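Local coordinates for protein defensin (Pachyrhizus erosus, PDB 3PSM) that probably acts as a small antimicrobial, antifungal protein of the plant defensin (gamma-thionin) family, cross-linked by four disulfides, at residues 1-15 with 34-47. Sequence-based numbering, arbitrary orientation. Where two conformers were deposited one is given.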
ATOM      1  N   LYS A   1     -17.486   6.585  10.941  0.50 18.40           N
ATOM      2  CA  LYS A   1     -16.804   5.769  11.927  0.50 29.36           C
ATOM      3  C   LYS A   1     -16.050   4.654  11.186  0.50 29.05           C
ATOM      4  O   LYS A   1     -16.511   4.035  10.245  0.50 28.17           O
ATOM      5  CB  LYS A   1     -17.669   5.112  13.001  0.50 22.96           C
ATOM      6  CG  LYS A   1     -16.915   4.567  14.190  0.50 21.38           C
ATOM      7  CD  LYS A   1     -17.808   3.700  15.049  0.50 20.72           C
ATOM      8  CE  LYS A   1     -17.083   2.874  16.065  0.50 20.96           C
ATOM      9  NZ  LYS A   1     -17.921   1.942  16.851  1.00 24.23           N
ATOM     10  N   THR A   2     -14.854   4.419  11.693  1.00 29.41           N
ATOM     11  CA  THR A   2     -13.966   3.394  11.220  1.00 29.72           C
ATOM     12  C   THR A   2     -13.499   2.542  12.397  1.00 28.17           C
ATOM     13  O   THR A   2     -13.668   2.840  13.560  1.00 35.13           O
ATOM     14  CB  THR A   2     -12.697   3.915  10.547  1.00 32.98           C
ATOM     15  OG1 THR A   2     -11.931   4.607  11.528  1.00 35.93           O
ATOM     16  CG2 THR A   2     -13.035   4.835   9.365  1.00 36.43           C
ATOM     17  N   CYS A   3     -13.141   1.292  11.989  1.00 24.43           N
ATOM     18  CA  CYS A   3     -12.893   0.181  12.878  1.00 21.73           C
ATOM     19  C   CYS A   3     -11.642  -0.525  12.396  1.00 17.90           C
ATOM     20  O   CYS A   3     -11.474  -0.662  11.159  1.00 19.69           O
ATOM     21  CB  CYS A   3     -14.023  -0.849  12.893  1.00 26.20           C
ATOM     22  SG  CYS A   3     -15.491  -0.277  13.756  1.00 30.22           S
ATOM     23  N   GLU A   4     -10.788  -0.953  13.308  1.00 16.13           N
ATOM     24  CA  GLU A   4      -9.532  -1.634  12.989  1.00 12.99           C
ATOM     25  C   GLU A   4      -9.571  -3.032  13.588  1.00 13.32           C
ATOM     26  O   GLU A   4      -9.729  -3.197  14.801  1.00 16.82           O
ATOM     27  CB  GLU A   4      -8.367  -0.763  13.456  1.00 14.46           C
ATOM     28  CG  GLU A   4      -7.049  -1.314  12.956  1.00 14.01           C
ATOM     29  CD  GLU A   4      -5.807  -0.550  13.318  1.00 14.70           C
ATOM     30  OE1 GLU A   4      -4.923  -0.411  12.468  1.00 15.34           O
ATOM     31  OE2 GLU A   4      -5.777   0.021  14.447  1.00 22.27           O
ATOM     32  N   ASN A   5      -9.457  -4.055  12.733  1.00 12.43           N
ATOM     33  CA  ASN A   5      -9.434  -5.451  13.161  1.00 12.28           C
ATOM     34  C   ASN A   5      -8.427  -6.218  12.350  1.00 10.74           C
ATOM     35  O   ASN A   5      -7.935  -5.743  11.299  1.00 11.36           O
ATOM     36  CB  ASN A   5     -10.813  -6.074  13.032  1.00 14.41           C
ATOM     37  CG  ASN A   5     -11.671  -5.555  14.187  1.00 18.43           C
ATOM     38  OD1 ASN A   5     -11.606  -6.084  15.292  1.00 20.53           O
ATOM     39  ND2 ASN A   5     -12.415  -4.476  14.062  1.00 21.19           N
ATOM     40  N   LEU A   6      -8.059  -7.396  12.832  1.00 11.35           N
ATOM     41  CA  LEU A   6      -7.088  -8.219  12.113  1.00 10.99           C
ATOM     42  C   LEU A   6      -7.548  -8.512  10.702  1.00 10.48           C
ATOM     43  O   LEU A   6      -8.723  -8.751  10.420  1.00 12.51           O
ATOM     44  CB  LEU A   6      -6.869  -9.558  12.849  1.00 12.15           C
ATOM     45  CG  LEU A   6      -6.042  -9.428  14.102  1.00 13.46           C
ATOM     46  CD1 LEU A   6      -6.125 -10.773  14.857  1.00 17.02           C
ATOM     47  CD2 LEU A   6      -4.583  -9.090  13.843  1.00 13.90           C
ATOM     48  N   ALA A   7      -6.601  -8.549   9.778  1.00 10.46           N
ATOM     49  CA  ALA A   7      -6.842  -9.077   8.451  1.00 11.00           C
ATOM     50  C   ALA A   7      -7.398 -10.490   8.566  1.00 11.41           C
ATOM     51  O   ALA A   7      -7.012 -11.232   9.492  1.00 14.10           O
ATOM     52  CB  ALA A   7      -5.561  -9.031   7.649  1.00 11.24           C
ATOM     53  N   ASP A   8      -8.171 -10.895   7.608  1.00 14.23           N
ATOM     54  CA  ASP A   8      -8.714 -12.221   7.617  1.00 14.08           C
ATOM     55  C   ASP A   8      -7.728 -13.291   7.148  1.00 12.52           C
ATOM     56  O   ASP A   8      -7.683 -14.369   7.740  1.00 15.16           O
ATOM     57  CB  ASP A   8      -9.998 -12.252   6.723  1.00 18.16           C
ATOM     58  CG  ASP A   8     -11.247 -11.684   7.386  1.00 24.92           C
ATOM     59  OD1 ASP A   8     -11.299 -11.499   8.622  1.00 26.44           O
ATOM     60  OD2 ASP A   8     -12.226 -11.430   6.639  1.00 38.70           O
ATOM     61  N   THR A   9      -6.950 -13.024   6.103  1.00 11.90           N
ATOM     62  CA  THR A   9      -6.175 -14.058   5.413  1.00 13.25           C
ATOM     63  C   THR A   9      -4.763 -13.627   5.104  1.00 12.47           C
ATOM     64  O   THR A   9      -4.112 -14.209   4.286  1.00 17.82           O
ATOM     65  CB  THR A   9      -6.908 -14.487   4.111  1.00 15.34           C
ATOM     66  OG1 THR A   9      -7.147 -13.299   3.332  1.00 19.05           O
ATOM     67  CG2 THR A   9      -8.242 -15.135   4.461  1.00 15.49           C
ATOM     68  N   PHE A  10      -4.249 -12.619   5.767  1.00 11.24           N
ATOM     69  CA  PHE A  10      -2.836 -12.237   5.594  1.00 10.42           C
ATOM     70  C   PHE A  10      -1.946 -13.373   6.082  1.00 10.94           C
ATOM     71  O   PHE A  10      -2.152 -13.862   7.192  1.00 12.89           O
ATOM     72  CB  PHE A  10      -2.598 -10.941   6.342  1.00 10.42           C
ATOM     73  CG  PHE A  10      -1.168 -10.399   6.210  1.00  9.62           C
ATOM     74  CD1 PHE A  10      -0.845  -9.470   5.224  1.00 10.81           C
ATOM     75  CD2 PHE A  10      -0.169 -10.796   7.059  1.00 10.25           C
ATOM     76  CE1 PHE A  10       0.419  -8.951   5.128  1.00 11.41           C
ATOM     77  CE2 PHE A  10       1.126 -10.251   6.952  1.00 10.94           C
ATOM     78  CZ  PHE A  10       1.402  -9.335   5.988  1.00 11.57           C
ATOM     79  N   ARG A  11      -0.949 -13.720   5.287  1.00 10.92           N
ATOM     80  CA  ARG A  11      -0.067 -14.827   5.638  1.00 11.44           C
ATOM     81  C   ARG A  11       1.230 -14.422   6.287  1.00 12.72           C
ATOM     82  O   ARG A  11       1.995 -13.617   5.722  1.00 13.63           O
ATOM     83  CB  ARG A  11       0.258 -15.590   4.351  1.00 11.41           C
ATOM     84  CG  ARG A  11       1.089 -16.843   4.613  1.00 12.99           C
ATOM     85  CD  ARG A  11       1.330 -17.666   3.394  1.00 13.44           C
ATOM     86  NE  ARG A  11       0.131 -18.243   2.838  1.00 12.23           N
ATOM     87  CZ  ARG A  11      -0.506 -19.316   3.202  1.00 12.60           C
ATOM     88  NH1 ARG A  11      -0.019 -20.071   4.169  1.00 16.26           N
ATOM     89  NH2 ARG A  11      -1.620 -19.699   2.566  1.00 12.98           N
ATOM     90  N   GLY A  12       1.541 -15.072   7.443  1.00 16.54           N
ATOM     91  CA  GLY A  12       2.830 -14.940   8.120  1.00 16.99           C
ATOM     92  C   GLY A  12       2.876 -13.671   8.943  1.00 13.71           C
ATOM     93  O   GLY A  12       1.881 -12.859   9.007  1.00 14.84           O
ATOM     94  N   PRO A  13       4.014 -13.433   9.556  1.00 13.57           N
ATOM     95  CA  PRO A  13       4.121 -12.204  10.353  1.00 12.59           C
ATOM     96  C   PRO A  13       4.053 -10.968   9.484  1.00 10.81           C
ATOM     97  O   PRO A  13       4.520 -10.960   8.319  1.00 12.00           O
ATOM     98  CB  PRO A  13       5.513 -12.335  11.014  1.00 14.43           C
ATOM     99  CG  PRO A  13       5.756 -13.844  10.966  1.00 17.18           C
ATOM    100  CD  PRO A  13       5.248 -14.214   9.609  1.00 16.47           C
ATOM    101  N   CYS A  14       3.609  -9.894  10.098  1.00 10.71           N
ATOM    102  CA  CYS A  14       3.562  -8.591   9.415  1.00  9.77           C
ATOM    103  C   CYS A  14       4.809  -7.792   9.771  1.00 10.09           C
ATOM    104  O   CYS A  14       4.976  -7.370  10.908  1.00 11.43           O
ATOM    105  CB  CYS A  14       2.319  -7.850   9.864  1.00  9.30           C
ATOM    106  SG  CYS A  14       1.825  -6.435   8.887  1.00  9.23           S
ATOM    107  N   PHE A  15       5.678  -7.667   8.768  1.00 10.83           N
ATOM    108  CA  PHE A  15       6.932  -6.937   8.883  1.00 12.25           C
ATOM    109  C   PHE A  15       6.901  -5.589   8.214  1.00 12.74           C
ATOM    110  O   PHE A  15       7.639  -4.714   8.612  1.00 19.10           O
ATOM    111  CB  PHE A  15       8.081  -7.755   8.294  1.00 13.94           C
ATOM    112  CG  PHE A  15       8.385  -9.009   9.062  1.00 15.50           C
ATOM    113  CD1 PHE A  15       8.230 -10.253   8.469  1.00 17.12           C
ATOM    114  CD2 PHE A  15       8.815  -8.988  10.371  1.00 19.49           C
ATOM    115  CE1 PHE A  15       8.530 -11.421   9.167  1.00 18.56           C
ATOM    116  CE2 PHE A  15       9.093 -10.157  11.031  1.00 23.67           C
ATOM    117  CZ  PHE A  15       8.955 -11.373  10.468  1.00 21.62           C
ATOM    118  N   ARG A  34      -2.067  -1.746   8.267  1.00  8.42           N
ATOM    119  CA  ARG A  34      -0.768  -1.524   8.869  1.00  8.63           C
ATOM    120  C   ARG A  34      -0.414  -2.715   9.748  1.00  8.59           C
ATOM    121  O   ARG A  34      -1.310  -3.373  10.308  1.00  8.92           O
ATOM    122  CB  ARG A  34      -0.707  -0.253   9.698  1.00 10.10           C
ATOM    123  CG  ARG A  34      -1.669  -0.303  10.887  1.00 11.47           C
ATOM    124  CD  ARG A  34      -1.467   0.843  11.821  1.00 13.56           C
ATOM    125  NE  ARG A  34      -2.465   0.812  12.883  1.00 13.60           N
ATOM    126  CZ  ARG A  34      -2.348   1.470  14.030  1.00 14.80           C
ATOM    127  NH1 ARG A  34      -1.270   2.191  14.289  1.00 17.13           N
ATOM    128  NH2 ARG A  34      -3.374   1.340  14.865  1.00 18.28           N
ATOM    129  N   CYS A  35       0.868  -2.946   9.928  1.00  8.90           N
ATOM    130  CA  CYS A  35       1.270  -3.857  11.028  1.00  9.23           C
ATOM    131  C   CYS A  35       1.146  -3.127  12.349  1.00  9.69           C
ATOM    132  O   CYS A  35       1.355  -1.931  12.452  1.00 12.15           O
ATOM    133  CB  CYS A  35       2.718  -4.276  10.877  1.00 10.07           C
ATOM    134  SG  CYS A  35       3.169  -4.953   9.244  1.00  9.72           S
ATOM    135  N   ARG A  36       0.815  -3.847  13.386  1.00 10.64           N
ATOM    136  CA  ARG A  36       0.863  -3.303  14.740  1.00 12.08           C
ATOM    137  C   ARG A  36       2.007  -3.953  15.506  1.00 13.53           C
ATOM    138  O   ARG A  36       2.787  -4.739  14.956  1.00 13.31           O
ATOM    139  CB  ARG A  36      -0.519  -3.343  15.440  1.00 13.18           C
ATOM    140  CG  ARG A  36      -1.467  -2.363  14.745  1.00 13.85           C
ATOM    141  CD  ARG A  36      -2.839  -2.278  15.305  1.00 16.54           C
ATOM    142  NE  ARG A  36      -2.850  -1.747  16.642  1.00 15.62           N
ATOM    143  CZ  ARG A  36      -3.407  -2.204  17.698  1.00 22.52           C
ATOM    144  NH1 ARG A  36      -4.151  -3.337  17.701  1.00 33.46           N
ATOM    145  NH2 ARG A  36      -3.281  -1.550  18.861  1.00 22.60           N
ATOM    146  N   ASP A  37       2.160  -3.643  16.768  1.00 14.02           N
ATOM    147  CA  ASP A  37       3.298  -4.063  17.570  1.00 15.85           C
ATOM    148  C   ASP A  37       3.266  -5.533  17.918  1.00 14.27           C
ATOM    149  O   ASP A  37       4.259  -6.065  18.446  1.00 16.75           O
ATOM    150  CB  ASP A  37       3.392  -3.217  18.835  1.00 18.05           C
ATOM    151  CG  ASP A  37       2.245  -3.328  19.805  1.00 23.25           C
ATOM    152  OD1 ASP A  37       2.385  -2.858  20.938  1.00 22.57           O
ATOM    153  OD2 ASP A  37       1.170  -3.819  19.448  1.00 40.45           O
ATOM    154  N   ASP A  38       2.223  -6.211  17.557  1.00 13.23           N
ATOM    155  CA  ASP A  38       2.023  -7.661  17.555  1.00 14.10           C
ATOM    156  C   ASP A  38       2.542  -8.392  16.313  1.00 13.14           C
ATOM    157  O   ASP A  38       2.422  -9.622  16.200  1.00 14.07           O
ATOM    158  CB  ASP A  38       0.557  -8.052  17.753  1.00 14.55           C
ATOM    159  CG  ASP A  38      -0.352  -7.533  16.653  1.00 13.50           C
ATOM    160  OD1 ASP A  38      -1.528  -7.851  16.704  1.00 15.80           O
ATOM    161  OD2 ASP A  38       0.128  -6.802  15.739  1.00 11.19           O
ATOM    162  N   PHE A  39       3.134  -7.668  15.381  1.00 11.86           N
ATOM    163  CA  PHE A  39       3.584  -8.284  14.128  1.00 11.22           C
ATOM    164  C   PHE A  39       2.461  -8.986  13.410  1.00 10.63           C
ATOM    165  O   PHE A  39       2.679  -9.995  12.713  1.00 11.02           O
ATOM    166  CB  PHE A  39       4.776  -9.205  14.321  1.00 13.50           C
ATOM    167  CG  PHE A  39       6.033  -8.470  14.747  1.00 13.84           C
ATOM    168  CD1 PHE A  39       6.249  -8.203  16.098  1.00 17.14           C
ATOM    169  CD2 PHE A  39       6.943  -8.085  13.793  1.00 15.86           C
ATOM    170  CE1 PHE A  39       7.447  -7.558  16.442  1.00 20.49           C
ATOM    171  CE2 PHE A  39       8.129  -7.462  14.159  1.00 19.58           C
ATOM    172  CZ  PHE A  39       8.362  -7.201  15.481  1.00 22.00           C
ATOM    173  N   ARG A  40       1.271  -8.412  13.439  1.00  9.75           N
ATOM    174  CA  ARG A  40       0.144  -8.865  12.628  1.00  9.91           C
ATOM    175  C   ARG A  40      -0.399  -7.678  11.825  1.00  9.43           C
ATOM    176  O   ARG A  40      -0.163  -6.511  12.134  1.00  9.62           O
ATOM    177  CB  ARG A  40      -0.972  -9.429  13.504  1.00 11.81           C
ATOM    178  CG  ARG A  40      -0.513 -10.724  14.193  1.00 13.62           C
ATOM    179  CD  ARG A  40      -1.656 -11.409  14.921  1.00 14.53           C
ATOM    180  NE  ARG A  40      -2.052 -10.556  16.024  1.00 14.49           N
ATOM    181  CZ  ARG A  40      -2.849 -10.908  17.014  1.00 14.94           C
ATOM    182  NH1 ARG A  40      -3.352 -12.123  17.021  1.00 17.21           N
ATOM    183  NH2 ARG A  40      -3.131  -9.994  17.963  1.00 17.48           N
ATOM    184  N   CYS A  41      -1.097  -8.035  10.746  1.00  8.63           N
ATOM    185  CA  CYS A  41      -1.694  -7.083   9.829  1.00  8.35           C
ATOM    186  C   CYS A  41      -3.113  -6.761  10.254  1.00  8.66           C
ATOM    187  O   CYS A  41      -3.944  -7.662  10.432  1.00  9.45           O
ATOM    188  CB  CYS A  41      -1.705  -7.707   8.425  1.00  8.64           C
ATOM    189  SG  CYS A  41      -2.585  -6.755   7.159  1.00  8.36           S
ATOM    190  N   TRP A  42      -3.382  -5.477  10.451  1.00  8.55           N
ATOM    191  CA  TRP A  42      -4.667  -4.950  10.860  1.00  9.04           C
ATOM    192  C   TRP A  42      -5.202  -4.043   9.755  1.00  8.92           C
ATOM    193  O   TRP A  42      -4.527  -3.154   9.272  1.00  9.60           O
ATOM    194  CB  TRP A  42      -4.519  -4.113  12.145  1.00 10.14           C
ATOM    195  CG  TRP A  42      -4.158  -4.948  13.359  1.00 10.19           C
ATOM    196  CD1 TRP A  42      -2.945  -5.524  13.634  1.00 11.09           C
ATOM    197  CD2 TRP A  42      -5.024  -5.258  14.456  1.00 11.07           C
ATOM    198  NE1 TRP A  42      -3.058  -6.187  14.843  1.00 12.29           N
ATOM    199  CE2 TRP A  42      -4.290  -6.052  15.364  1.00 12.29           C
ATOM    200  CE3 TRP A  42      -6.364  -4.972  14.756  1.00 11.82           C
ATOM    201  CZ2 TRP A  42      -4.843  -6.549  16.524  1.00 14.20           C
ATOM    202  CZ3 TRP A  42      -6.887  -5.469  15.953  1.00 13.63           C
ATOM    203  CH2 TRP A  42      -6.113  -6.229  16.808  1.00 14.58           C
ATOM    204  N   CYS A  43      -6.464  -4.305   9.372  1.00  9.09           N
ATOM    205  CA  CYS A  43      -7.130  -3.527   8.392  1.00  9.21           C
ATOM    206  C   CYS A  43      -8.110  -2.554   9.060  1.00 10.63           C
ATOM    207  O   CYS A  43      -8.789  -2.891  10.046  1.00 12.04           O
ATOM    208  CB  CYS A  43      -7.961  -4.379   7.412  1.00 10.19           C
ATOM    209  SG  CYS A  43      -7.075  -5.670   6.524  1.00  9.89           S
ATOM    210  N   THR A  44      -8.236  -1.390   8.485  1.00 10.57           N
ATOM    211  CA  THR A  44      -9.259  -0.394   8.836  1.00 12.62           C
ATOM    212  C   THR A  44     -10.366  -0.417   7.804  1.00 12.64           C
ATOM    213  O   THR A  44     -10.105  -0.446   6.612  1.00 12.11           O
ATOM    214  CB  THR A  44      -8.632   1.004   8.926  1.00 14.07           C
ATOM    215  OG1 THR A  44      -7.641   0.977   9.968  1.00 16.07           O
ATOM    216  CG2 THR A  44      -9.635   2.068   9.298  1.00 17.13           C
ATOM    217  N   ARG A  45     -11.603  -0.392   8.286  1.00 14.44           N
ATOM    218  CA  ARG A  45     -12.788  -0.409   7.453  1.00 16.62           C
ATOM    219  C   ARG A  45     -13.825   0.584   7.966  1.00 18.54           C
ATOM    220  O   ARG A  45     -13.843   0.953   9.129  1.00 20.94           O
ATOM    221  CB  ARG A  45     -13.418  -1.795   7.478  1.00 18.42           C
ATOM    222  CG  ARG A  45     -14.019  -2.164   8.843  1.00 23.59           C
ATOM    223  CD  ARG A  45     -14.773  -3.510   8.718  1.00 29.58           C
ATOM    224  NE  ARG A  45     -15.199  -3.705  10.124  1.00 30.18           N
ATOM    225  CZ  ARG A  45     -14.532  -4.093  11.195  1.00 29.88           C
ATOM    226  NH1 ARG A  45     -13.294  -4.366  10.884  1.00 31.87           N
ATOM    227  NH2 ARG A  45     -15.199  -4.159  12.348  1.00 29.92           N
ATOM    228  N   ASN A  46     -14.704   1.046   7.062  1.00 20.16           N
ATOM    229  CA  ASN A  46     -15.916   1.762   7.474  1.00 22.42           C
ATOM    230  C   ASN A  46     -16.799   0.854   8.307  1.00 27.50           C
ATOM    231  O   ASN A  46     -16.953  -0.322   7.927  1.00 29.15           O
ATOM    232  CB  ASN A  46     -16.615   2.225   6.197  1.00 26.27           C
ATOM    233  CG  ASN A  46     -15.802   3.250   5.432  1.00 24.57           C
ATOM    234  OD1 ASN A  46     -15.323   2.979   4.300  1.00 26.07           O
ATOM    235  ND2 ASN A  46     -15.571   4.387   6.013  1.00 28.01           N
ATOM    236  N   CYS A  47     -17.342   1.371   9.429  1.00 30.96           N
ATOM    237  CA  CYS A  47     -18.091   0.584  10.421  1.00 27.75           C
ATOM    238  C   CYS A  47     -19.171   1.440  11.063  1.00 38.93           C
ATOM    239  O   CYS A  47     -19.515   2.503  10.503  1.00 40.30           O
ATOM    240  CB  CYS A  47     -17.192  -0.066  11.544  1.00 21.38           C
ATOM    241  SG  CYS A  47     -16.309   1.123  12.527  1.00 25.49           S
ATOM    242  OXT CYS A  47     -19.710   1.120  12.128  1.00 52.27           O
TER
HETATM  243  O   HOH W   1     -17.205   5.725   7.550  1.00 29.88           O
HETATM  244  O   HOH W   2      -5.295  -0.430   9.841  1.00 12.84           O
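Strands 2-6 and 41-46 pair antiparallel, their axes 4.5 Å apart at closest and their N-to-C directions 152° apart, with Cys3–Arg45 and Asn5–Cys43 as hydrogen-bonded pairs and Ala7 N to Cys41 O extending the pairing. This joins an edge strand to the central strand in the cysteine-stabilised alpha-beta fold of plant defensins, whose helix 17-27 is tied to the central strand by the disulfides Cys20–Cys41 and Cys24–Cys43. Two further disulfides cross the contact: Cys3–Cys47 joins the chain ends, and Cys14–Cys35 fastens the loop to the other edge strand.

Glu4 reaches over the central strand to Arg34. Its CG lies anti to the backbone N (chi1 -171°) and the chain stays extended, which carries the carboxylate to the guanidinium edge; the two planes are 3° apart. Arg34 NE meets Glu4 OE1 and Arg34 NH2 meets Glu4 OE2, each at 2.8 Å and on a syn lone pair. A water beside Glu4 OE1 donates to that oxygen and to Trp42 O and accepts from Thr44 OG1.

Leu6 CD2 sits over the Trp42 indole, 3.6 Å from the five-membered-ring centroid, a CH-pi contact; Arg36 NH1 lies over the opposite face, toward its rim. The ring's rotation is fixed by Trp42 NE1 donating in plane to Asp38 OD1 (2.9 Å), an oxygen also gripped by Arg40 NE and NH2. Leu6 CD1 lies over the Arg40 guanidinium. On the helix side, Cys41 CB lies over the face of the Phe10 ring, 3.7 Å from its centroid, a CH-pi contact, while Cys41 SG approaches that ring obliquely.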